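Local coordinates for peptide methionine sulfoxide reductase msrA/msrB (Neisseria meningitidis, PDB 3BQG), which catalyses the reduction of peptide-bound methionine S-sulfoxide back to methionine, passing through a sulfenic acid intermediate that is trapped in this crystal form, at residues 6-10 with 96-102; 32-38 with 51-56; 73-78 with 160-166. The protein carries 1 engineered substitution. One frame throughout, in Å; residues are numbered along the deposited sequence.

Contact 1: residues 6-10 with 96-102; sequences IYLAG and RSGVYYT
A9 and G98 face each other as a hydrogen-bonded pair of an antiparallel ladder. A9 N reaches G98 O at 2.8 Å, nearly straight at 173°, and G98 N answers to A9 O at 2.9 Å on a lone pair in the carbonyl plane. Y7 and Y100 repeat the pattern two residues away. On their face the packing is close: with CG turned beside its backbone N (chi1 -47°), the Y100 ring runs back over G98 and sets CE2 4.0 Å from A9 CB. Because G98 has no side chain, the hydroxyl can pass above it to bond E128. On the other face L8 CD2 lies alongside V99 CG1 at 4.1 Å, pointing the same way, while I6 CD1 touches V99 CG1 at 4.0 Å; L8 packs against I71 and F75 of helix 68-78. The T102 end is looser. Past the strand, at the exposed margin, T102 meets the Y7 side chain at about a right angle, with CG2 3.7 Å from Y7 CE2. Strands 3-10 and 97-101 are neighbouring interior strands of the mixed sheet of the MsrA alpha/beta fold, strand 3-10 leading into the oxidised C12 of the family's GCFWG signature.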
loop_
_atom_site.group_PDB
_atom_site.type_symbol
_atom_site.label_atom_id
_atom_site.label_comp_id
_atom_site.label_asym_id
_atom_site.label_seq_id
_atom_site.Cartn_x
_atom_site.Cartn_y
_atom_site.Cartn_z
ATOM N N ILE A 6 2.051 -1.996 8.892
ATOM C CA ILE A 6 2.504 -0.864 8.096
ATOM C C ILE A 6 1.394 -0.581 7.082
ATOM O O ILE A 6 0.699 -1.498 6.634
ATOM C CB ILE A 6 3.871 -1.163 7.393
ATOM C CG1 ILE A 6 4.433 0.117 6.772
ATOM C CG2 ILE A 6 3.704 -2.227 6.322
ATOM C CD1 ILE A 6 4.716 1.212 7.772
ATOM N N TYR A 7 1.213 0.692 6.742
ATOM C CA TYR A 7 0.159 1.108 5.814
ATOM C C TYR A 7 0.748 1.506 4.465
ATOM O O TYR A 7 1.565 2.422 4.382
ATOM C CB TYR A 7 -0.619 2.269 6.439
ATOM C CG TYR A 7 -1.327 1.883 7.727
ATOM C CD1 TYR A 7 -2.698 1.614 7.744
ATOM C CD2 TYR A 7 -0.622 1.774 8.928
ATOM C CE1 TYR A 7 -3.351 1.252 8.925
ATOM C CE2 TYR A 7 -1.257 1.411 10.113
ATOM C CZ TYR A 7 -2.624 1.152 10.106
ATOM O OH TYR A 7 -3.255 0.796 11.279
ATOM N N LEU A 8 0.313 0.825 3.410
ATOM C CA LEU A 8 0.849 1.058 2.072
ATOM C C LEU A 8 -0.165 1.524 1.033
ATOM O O LEU A 8 -1.167 0.854 0.791
ATOM C CB LEU A 8 1.500 -0.231 1.568
ATOM C CG LEU A 8 2.482 -0.918 2.529
ATOM C CD1 LEU A 8 2.874 -2.279 1.966
ATOM C CD2 LEU A 8 3.717 -0.038 2.733
ATOM N N ALA A 9 0.103 2.668 0.413
ATOM C CA ALA A 9 -0.777 3.187 -0.630
ATOM C C ALA A 9 -0.027 3.003 -1.952
ATOM O O ALA A 9 1.023 3.613 -2.162
ATOM C CB ALA A 9 -1.080 4.667 -0.385
ATOM N N GLY A 10 -0.560 2.154 -2.832
ATOM C CA GLY A 10 0.090 1.906 -4.111
ATOM C C GLY A 10 -0.879 1.794 -5.277
ATOM O O GLY A 10 -0.691 0.970 -6.184
ATOM N N ARG A 96 -2.568 7.978 -4.975
ATOM C CA ARG A 96 -1.218 8.472 -4.711
ATOM C C ARG A 96 -0.413 7.405 -3.979
ATOM O O ARG A 96 -0.987 6.576 -3.270
ATOM C CB ARG A 96 -1.269 9.764 -3.871
ATOM C CG ARG A 96 -1.747 9.614 -2.416
ATOM C CD ARG A 96 -1.722 10.977 -1.720
ATOM N NE ARG A 96 -2.165 10.967 -0.324
ATOM C CZ ARG A 96 -3.438 11.031 0.074
ATOM N NH1 ARG A 96 -4.422 11.110 -0.813
ATOM N NH2 ARG A 96 -3.726 11.036 1.370
ATOM N N SER A 97 0.907 7.409 -4.155
ATOM C CA SER A 97 1.746 6.422 -3.478
ATOM C C SER A 97 2.216 6.947 -2.127
ATOM O O SER A 97 2.455 8.142 -1.955
ATOM C CB SER A 97 2.968 6.053 -4.334
ATOM O OG SER A 97 3.801 7.179 -4.573
ATOM N N GLY A 98 2.333 6.045 -1.164
ATOM C CA GLY A 98 2.790 6.454 0.145
ATOM C C GLY A 98 2.941 5.315 1.125
ATOM O O GLY A 98 2.345 4.248 0.959
ATOM N N VAL A 99 3.768 5.546 2.141
ATOM C CA VAL A 99 3.999 4.572 3.201
ATOM C C VAL A 99 3.653 5.349 4.482
ATOM O O VAL A 99 4.231 6.410 4.730
ATOM C CB VAL A 99 5.488 4.127 3.240
ATOM C CG1 VAL A 99 5.714 3.171 4.408
ATOM C CG2 VAL A 99 5.876 3.462 1.904
ATOM N N TYR A 100 2.715 4.845 5.279
ATOM C CA TYR A 100 2.320 5.536 6.503
ATOM C C TYR A 100 2.591 4.650 7.708
ATOM O O TYR A 100 2.288 3.461 7.710
ATOM C CB TYR A 100 0.842 5.944 6.435
ATOM C CG TYR A 100 0.475 6.608 5.120
ATOM C CD1 TYR A 100 1.139 7.756 4.681
ATOM C CD2 TYR A 100 -0.502 6.055 4.292
ATOM C CE1 TYR A 100 0.836 8.335 3.429
ATOM C CE2 TYR A 100 -0.812 6.620 3.046
ATOM C CZ TYR A 100 -0.141 7.751 2.622
ATOM O OH TYR A 100 -0.431 8.261 1.373
ATOM N N TYR A 101 3.147 5.245 8.753
ATOM C CA TYR A 101 3.525 4.489 9.943
ATOM C C TYR A 101 2.892 4.966 11.249
ATOM O O TYR A 101 2.508 6.126 11.378
ATOM C CB TYR A 101 5.043 4.545 10.075
ATOM C CG TYR A 101 5.557 5.964 10.093
ATOM C CD1 TYR A 101 5.528 6.723 11.264
ATOM C CD2 TYR A 101 6.000 6.584 8.922
ATOM C CE1 TYR A 101 5.921 8.058 11.264
ATOM C CE2 TYR A 101 6.392 7.915 8.919
ATOM C CZ TYR A 101 6.350 8.653 10.087
ATOM O OH TYR A 101 6.712 9.979 10.075
ATOM N N THR A 102 2.826 4.055 12.219
ATOM C CA THR A 102 2.271 4.339 13.537
ATOM C C THR A 102 3.377 4.459 14.588
ATOM O O THR A 102 3.124 4.882 15.718
ATOM C CB THR A 102 1.271 3.250 13.972
ATOM O OG1 THR A 102 1.890 1.964 13.877
ATOM C CG2 THR A 102 0.039 3.281 13.076
#

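Contact 2: residues 32-38 with 51-56; sequences GYANGNT and TGHAET
H53 lays one face of its imidazole against G36 of the opposite loop, with the backbone N atoms of G36 and N37 both over that face. CG of H53 sits beside its own backbone N (chi1 -61°), which swings the ring along the loop to T38. There NE2 and T38 OG1 share a hydrogen bond of 3.3 Å, and T38 O lies at the ring edge, near its plane, 3.0 Å from H53 CE1. At the base of the ring, H53 CB rests on Y33 CB at 3.7 Å. Further out, N37 N donates to T51 O at 2.8 Å and ties the two loops together.

Toward T56 the loops become a short antiparallel ladder, its strand segments crossing at 131°. G32 pairs with T56 and A34 with A54, both hydrogen-bonded pairs. A54 O takes two donors: A34 N at 3.0 Å, in the carbonyl plane, and T56 OG1 at 3.0 Å, coming from above that plane. The same hydroxyl oxygen packs 3.3 Å from A34 CB.

On the face opposite A34, A54 and T56, E55 accepts from F13 N, next to the oxidised C12, and from the Q94 amide. The chemistry implies that these two N-H donors probably hold the E55 carboxylate near the position of C12.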
loop_
_atom_site.group_PDB
_atom_site.type_symbol
_atom_site.label_atom_id
_atom_site.label_comp_id
_atom_site.label_asym_id
_atom_site.label_seq_id
_atom_site.Cartn_x
_atom_site.Cartn_y
_atom_site.Cartn_z
ATOM N N GLY A 32 -8.394 -0.132 2.788
ATOM C CA GLY A 32 -9.093 0.963 3.439
ATOM C C GLY A 32 -8.736 2.326 2.873
ATOM O O GLY A 32 -8.064 2.427 1.847
ATOM N N TYR A 33 -9.173 3.372 3.567
ATOM C CA TYR A 33 -8.955 4.758 3.155
ATOM C C TYR A 33 -8.119 5.453 4.222
ATOM O O TYR A 33 -8.520 5.514 5.387
ATOM C CB TYR A 33 -10.314 5.436 3.016
ATOM C CG TYR A 33 -11.311 4.571 2.274
ATOM C CD1 TYR A 33 -11.153 4.315 0.913
ATOM C CD2 TYR A 33 -12.393 3.977 2.937
ATOM C CE1 TYR A 33 -12.037 3.496 0.227
ATOM C CE2 TYR A 33 -13.287 3.149 2.257
ATOM C CZ TYR A 33 -13.101 2.917 0.902
ATOM O OH TYR A 33 -13.976 2.119 0.201
ATOM N N ALA A 34 -6.972 5.997 3.823
ATOM C CA ALA A 34 -6.074 6.630 4.781
ATOM C C ALA A 34 -5.723 8.083 4.527
ATOM O O ALA A 34 -5.741 8.559 3.391
ATOM C CB ALA A 34 -4.787 5.820 4.870
ATOM N N ASN A 35 -5.374 8.768 5.614
ATOM C CA ASN A 35 -4.961 10.166 5.586
ATOM C C ASN A 35 -5.851 11.078 4.754
ATOM O O ASN A 35 -5.378 11.795 3.872
ATOM C CB ASN A 35 -3.506 10.261 5.107
ATOM C CG ASN A 35 -2.510 9.763 6.150
ATOM O OD1 ASN A 35 -2.886 9.109 7.126
ATOM N ND2 ASN A 35 -1.232 10.062 5.938
ATOM N N GLY A 36 -7.146 11.036 5.044
ATOM C CA GLY A 36 -8.087 11.888 4.352
ATOM C C GLY A 36 -8.453 13.021 5.294
ATOM O O GLY A 36 -7.874 13.147 6.378
ATOM N N ASN A 37 -9.432 13.826 4.905
ATOM C CA ASN A 37 -9.845 14.962 5.712
ATOM C C ASN A 37 -11.069 14.675 6.565
ATOM O O ASN A 37 -11.467 15.499 7.392
ATOM C CB ASN A 37 -10.128 16.147 4.793
ATOM C CG ASN A 37 -8.910 16.565 3.999
ATOM O OD1 ASN A 37 -9.019 16.968 2.842
ATOM N ND2 ASN A 37 -7.742 16.483 4.620
ATOM N N THR A 38 -11.666 13.508 6.371
ATOM C CA THR A 38 -12.862 13.157 7.124
ATOM C C THR A 38 -12.743 11.803 7.794
ATOM O O THR A 38 -11.838 11.022 7.495
ATOM C CB THR A 38 -14.093 13.117 6.204
ATOM O OG1 THR A 38 -13.983 11.999 5.315
ATOM C CG2 THR A 38 -14.176 14.384 5.379
ATOM N N THR A 51 -12.872 13.542 -0.367
ATOM C CA THR A 51 -12.501 13.542 1.039
ATOM C C THR A 51 -10.970 13.565 1.199
ATOM O O THR A 51 -10.459 13.858 2.281
ATOM C CB THR A 51 -13.083 12.320 1.764
ATOM O OG1 THR A 51 -12.682 11.128 1.084
ATOM C CG2 THR A 51 -14.602 12.394 1.809
ATOM N N GLY A 52 -10.254 13.243 0.121
ATOM C CA GLY A 52 -8.796 13.269 0.137
ATOM C C GLY A 52 -8.034 12.035 0.589
ATOM O O GLY A 52 -6.801 12.048 0.625
ATOM N N HIS A 53 -8.750 10.971 0.935
ATOM C CA HIS A 53 -8.129 9.727 1.395
ATOM C C HIS A 53 -7.408 8.997 0.274
ATOM O O HIS A 53 -7.774 9.108 -0.891
ATOM C CB HIS A 53 -9.194 8.775 1.961
ATOM C CG HIS A 53 -9.939 9.324 3.132
ATOM N ND1 HIS A 53 -9.623 9.000 4.434
ATOM C CD2 HIS A 53 -10.981 10.185 3.200
ATOM C CE1 HIS A 53 -10.440 9.635 5.253
ATOM N NE2 HIS A 53 -11.275 10.360 4.529
ATOM N N ALA A 54 -6.398 8.224 0.645
ATOM C CA ALA A 54 -5.647 7.433 -0.319
ATOM C C ALA A 54 -6.088 5.978 -0.154
ATOM O O ALA A 54 -6.291 5.515 0.974
ATOM C CB ALA A 54 -4.165 7.547 -0.035
ATOM N N GLU A 55 -6.265 5.257 -1.260
ATOM C CA GLU A 55 -6.628 3.854 -1.140
ATOM C C GLU A 55 -5.363 3.225 -0.573
ATOM O O GLU A 55 -4.277 3.334 -1.149
ATOM C CB GLU A 55 -7.032 3.274 -2.497
ATOM C CG GLU A 55 -8.503 3.574 -2.801
ATOM C CD GLU A 55 -8.998 2.968 -4.095
ATOM O OE1 GLU A 55 -8.529 1.871 -4.463
ATOM O OE2 GLU A 55 -9.877 3.585 -4.736
ATOM N N THR A 56 -5.513 2.595 0.581
ATOM C CA THR A 56 -4.387 2.028 1.306
ATOM C C THR A 56 -4.646 0.603 1.769
ATOM O O THR A 56 -5.793 0.196 1.953
ATOM C CB THR A 56 -4.093 2.920 2.549
ATOM O OG1 THR A 56 -3.865 4.272 2.118
ATOM C CG2 THR A 56 -2.885 2.417 3.321
#

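Contact 3: residues 73-78 with 160-166; sequences QYFFRV and KADEPLP
R77 NH1 is held by two carbonyl oxygens, K160 O and E163 O, each at 2.8 Å and each close to the guanidinium plane. This is how the C-terminal tail, leaving a 3-10 segment that runs through 160-161, is clasped to helix 68-78. NH1 lies nearly in line with the K160 carbonyl but its N-H is bent, while the N-H to E163 O is straighter (167°) and comes from above the carbonyl plane. R77 runs extended from the helix, CG anti to N (chi1 177°), then bends at chi3 (-61°) to bring the guanidinium between Y74 CD1 of its own helix and E163 OE1, both offset toward its rim. E163 OE1 is too far out of plane for an N-H to point at it; at 4.3 Å from R77 NE, at most a charge attraction is likely.

L165 closes the outer end. Its CD2 sits 3.8 Å above the centre of the Y74 ring in a CH-pi contact, and also touches R77 NH2 at 3.5 Å. Y19 of helix 14-21 packs against R77, and D162 forms a salt bridge with R22. One water bridges the segments, 2.9 Å from Y74 OH and donating to A161 O at 2.7 Å.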
loop_
_atom_site.group_PDB
_atom_site.type_symbol
_atom_site.label_atom_id
_atom_site.label_comp_id
_atom_site.label_asym_id
_atom_site.label_seq_id
_atom_site.Cartn_x
_atom_site.Cartn_y
_atom_site.Cartn_z
ATOM N N GLN A 73 10.508 -3.691 0.064
ATOM C CA GLN A 73 11.033 -4.185 -1.205
ATOM C C GLN A 73 9.901 -4.793 -2.036
ATOM O O GLN A 73 9.828 -4.571 -3.244
ATOM C CB GLN A 73 12.143 -5.213 -0.970
ATOM C CG GLN A 73 13.363 -4.631 -0.264
ATOM C CD GLN A 73 13.955 -3.440 -1.007
ATOM O OE1 GLN A 73 14.088 -2.347 -0.452
ATOM N NE2 GLN A 73 14.316 -3.648 -2.264
ATOM N N TYR A 74 9.016 -5.549 -1.392
ATOM C CA TYR A 74 7.877 -6.145 -2.092
ATOM C C TYR A 74 6.998 -5.024 -2.654
ATOM O O TYR A 74 6.445 -5.137 -3.748
ATOM C CB TYR A 74 7.046 -7.006 -1.131
ATOM C CG TYR A 74 7.601 -8.398 -0.898
ATOM C CD1 TYR A 74 7.637 -9.336 -1.932
ATOM C CD2 TYR A 74 8.054 -8.788 0.362
ATOM C CE1 TYR A 74 8.103 -10.632 -1.719
ATOM C CE2 TYR A 74 8.524 -10.085 0.590
ATOM C CZ TYR A 74 8.541 -11.000 -0.456
ATOM O OH TYR A 74 8.974 -12.288 -0.243
ATOM N N PHE A 75 6.880 -3.947 -1.884
ATOM C CA PHE A 75 6.087 -2.782 -2.278
ATOM C C PHE A 75 6.663 -2.186 -3.559
ATOM O O PHE A 75 5.955 -2.034 -4.556
ATOM C CB PHE A 75 6.128 -1.739 -1.155
ATOM C CG PHE A 75 5.353 -0.484 -1.445
ATOM C CD1 PHE A 75 3.970 -0.518 -1.590
ATOM C CD2 PHE A 75 6.005 0.744 -1.512
ATOM C CE1 PHE A 75 3.246 0.655 -1.798
ATOM C CE2 PHE A 75 5.288 1.930 -1.720
ATOM C CZ PHE A 75 3.905 1.882 -1.859
ATOM N N PHE A 76 7.956 -1.862 -3.522
ATOM C CA PHE A 76 8.650 -1.261 -4.661
ATOM C C PHE A 76 8.673 -2.121 -5.918
ATOM O O PHE A 76 8.852 -1.605 -7.019
ATOM C CB PHE A 76 10.098 -0.910 -4.294
ATOM C CG PHE A 76 10.227 0.136 -3.221
ATOM C CD1 PHE A 76 9.461 1.297 -3.262
ATOM C CD2 PHE A 76 11.119 -0.040 -2.170
ATOM C CE1 PHE A 76 9.583 2.273 -2.268
ATOM C CE2 PHE A 76 11.250 0.926 -1.174
ATOM C CZ PHE A 76 10.479 2.083 -1.222
ATOM N N ARG A 77 8.519 -3.429 -5.753
ATOM C CA ARG A 77 8.532 -4.338 -6.889
ATOM C C ARG A 77 7.353 -4.122 -7.833
ATOM O O ARG A 77 7.480 -4.299 -9.043
ATOM C CB ARG A 77 8.528 -5.792 -6.397
ATOM C CG ARG A 77 8.456 -6.827 -7.508
ATOM C CD ARG A 77 8.478 -8.248 -6.950
ATOM N NE ARG A 77 9.704 -8.536 -6.209
ATOM C CZ ARG A 77 9.918 -9.660 -5.532
ATOM N NH1 ARG A 77 8.986 -10.600 -5.506
ATOM N NH2 ARG A 77 11.056 -9.844 -4.874
ATOM N N VAL A 78 6.213 -3.714 -7.285
ATOM C CA VAL A 78 5.020 -3.542 -8.103
ATOM C C VAL A 78 4.400 -2.145 -8.177
ATOM O O VAL A 78 3.471 -1.918 -8.954
ATOM C CB VAL A 78 3.935 -4.545 -7.653
ATOM C CG1 VAL A 78 4.471 -5.977 -7.791
ATOM C CG2 VAL A 78 3.537 -4.273 -6.215
ATOM N N LYS A 160 3.940 -11.848 -9.315
ATOM C CA LYS A 160 5.244 -11.336 -8.910
ATOM C C LYS A 160 5.528 -11.422 -7.414
ATOM O O LYS A 160 6.665 -11.240 -6.983
ATOM C CB LYS A 160 5.397 -9.890 -9.375
ATOM C CG LYS A 160 5.348 -9.733 -10.885
ATOM C CD LYS A 160 5.716 -8.319 -11.307
ATOM C CE LYS A 160 5.736 -8.182 -12.827
ATOM N NZ LYS A 160 6.142 -6.818 -13.274
ATOM N N ALA A 161 4.502 -11.699 -6.618
ATOM C CA ALA A 161 4.693 -11.808 -5.175
ATOM C C ALA A 161 5.474 -13.076 -4.841
ATOM O O ALA A 161 6.109 -13.166 -3.788
ATOM C CB ALA A 161 3.342 -11.823 -4.463
ATOM N N ASP A 162 5.430 -14.045 -5.752
ATOM C CA ASP A 162 6.106 -15.325 -5.564
ATOM C C ASP A 162 7.621 -15.251 -5.683
ATOM O O ASP A 162 8.331 -16.106 -5.154
ATOM C CB ASP A 162 5.570 -16.350 -6.564
ATOM C CG ASP A 162 4.057 -16.431 -6.555
ATOM O OD1 ASP A 162 3.466 -16.507 -5.456
ATOM O OD2 ASP A 162 3.458 -16.423 -7.650
ATOM N N GLU A 163 8.122 -14.245 -6.389
ATOM C CA GLU A 163 9.561 -14.098 -6.534
ATOM C C GLU A 163 10.182 -13.883 -5.161
ATOM O O GLU A 163 9.703 -13.070 -4.369
ATOM C CB GLU A 163 9.890 -12.916 -7.447
ATOM C CG GLU A 163 9.708 -13.207 -8.926
ATOM C CD GLU A 163 9.848 -11.965 -9.785
ATOM O OE1 GLU A 163 10.729 -11.128 -9.487
ATOM O OE2 GLU A 163 9.082 -11.832 -10.764
ATOM N N PRO A 164 11.252 -14.628 -4.854
ATOM C CA PRO A 164 11.923 -14.496 -3.561
ATOM C C PRO A 164 12.725 -13.203 -3.520
ATOM O O PRO A 164 13.193 -12.731 -4.555
ATOM C CB PRO A 164 12.817 -15.727 -3.523
ATOM C CG PRO A 164 13.226 -15.858 -4.960
ATOM C CD PRO A 164 11.914 -15.648 -5.687
ATOM N N LEU A 165 12.877 -12.626 -2.332
ATOM C CA LEU A 165 13.645 -11.395 -2.196
ATOM C C LEU A 165 15.123 -11.700 -2.412
ATOM O O LEU A 165 15.645 -12.678 -1.876
ATOM C CB LEU A 165 13.447 -10.778 -0.809
ATOM C CG LEU A 165 12.096 -10.134 -0.492
ATOM C CD1 LEU A 165 12.147 -9.516 0.895
ATOM C CD2 LEU A 165 11.772 -9.075 -1.531
ATOM N N PRO A 166 15.813 -10.863 -3.206
ATOM C CA PRO A 166 17.238 -11.028 -3.504
ATOM C C PRO A 166 18.094 -11.147 -2.247
ATOM O O PRO A 166 18.859 -10.199 -1.975
ATOM C CB PRO A 166 17.566 -9.775 -4.310
ATOM C CG PRO A 166 16.282 -9.513 -5.037
ATOM C CD PRO A 166 15.262 -9.709 -3.940
HETATM O O HOH W 1 7.711 -14.232 -1.947
#

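How the contacts relate
Contacts 1 and 2 share the mixed sheet, where strands 3-10 and 54-62 are neighbours; their centres lie about 11 Å apart. Both segments of contact 2 fall between those of contact 1 in sequence. R96 reaches across to G52 O with a probable hydrogen bond. Contact 3 lies outside the sheet, on helix 68-78, its centre about 16 Å from that of contact 1 and about 25 Å from that of contact 2; contacts 2 and 3 lie on opposite sides of the chain's centre. F75, from that helix, packs onto L8, A9 and V99. Segment 73-78 falls between the halves of contact 1 and 160-166 comes last, so the C-terminal tail is tied to a helix packed on the sheet.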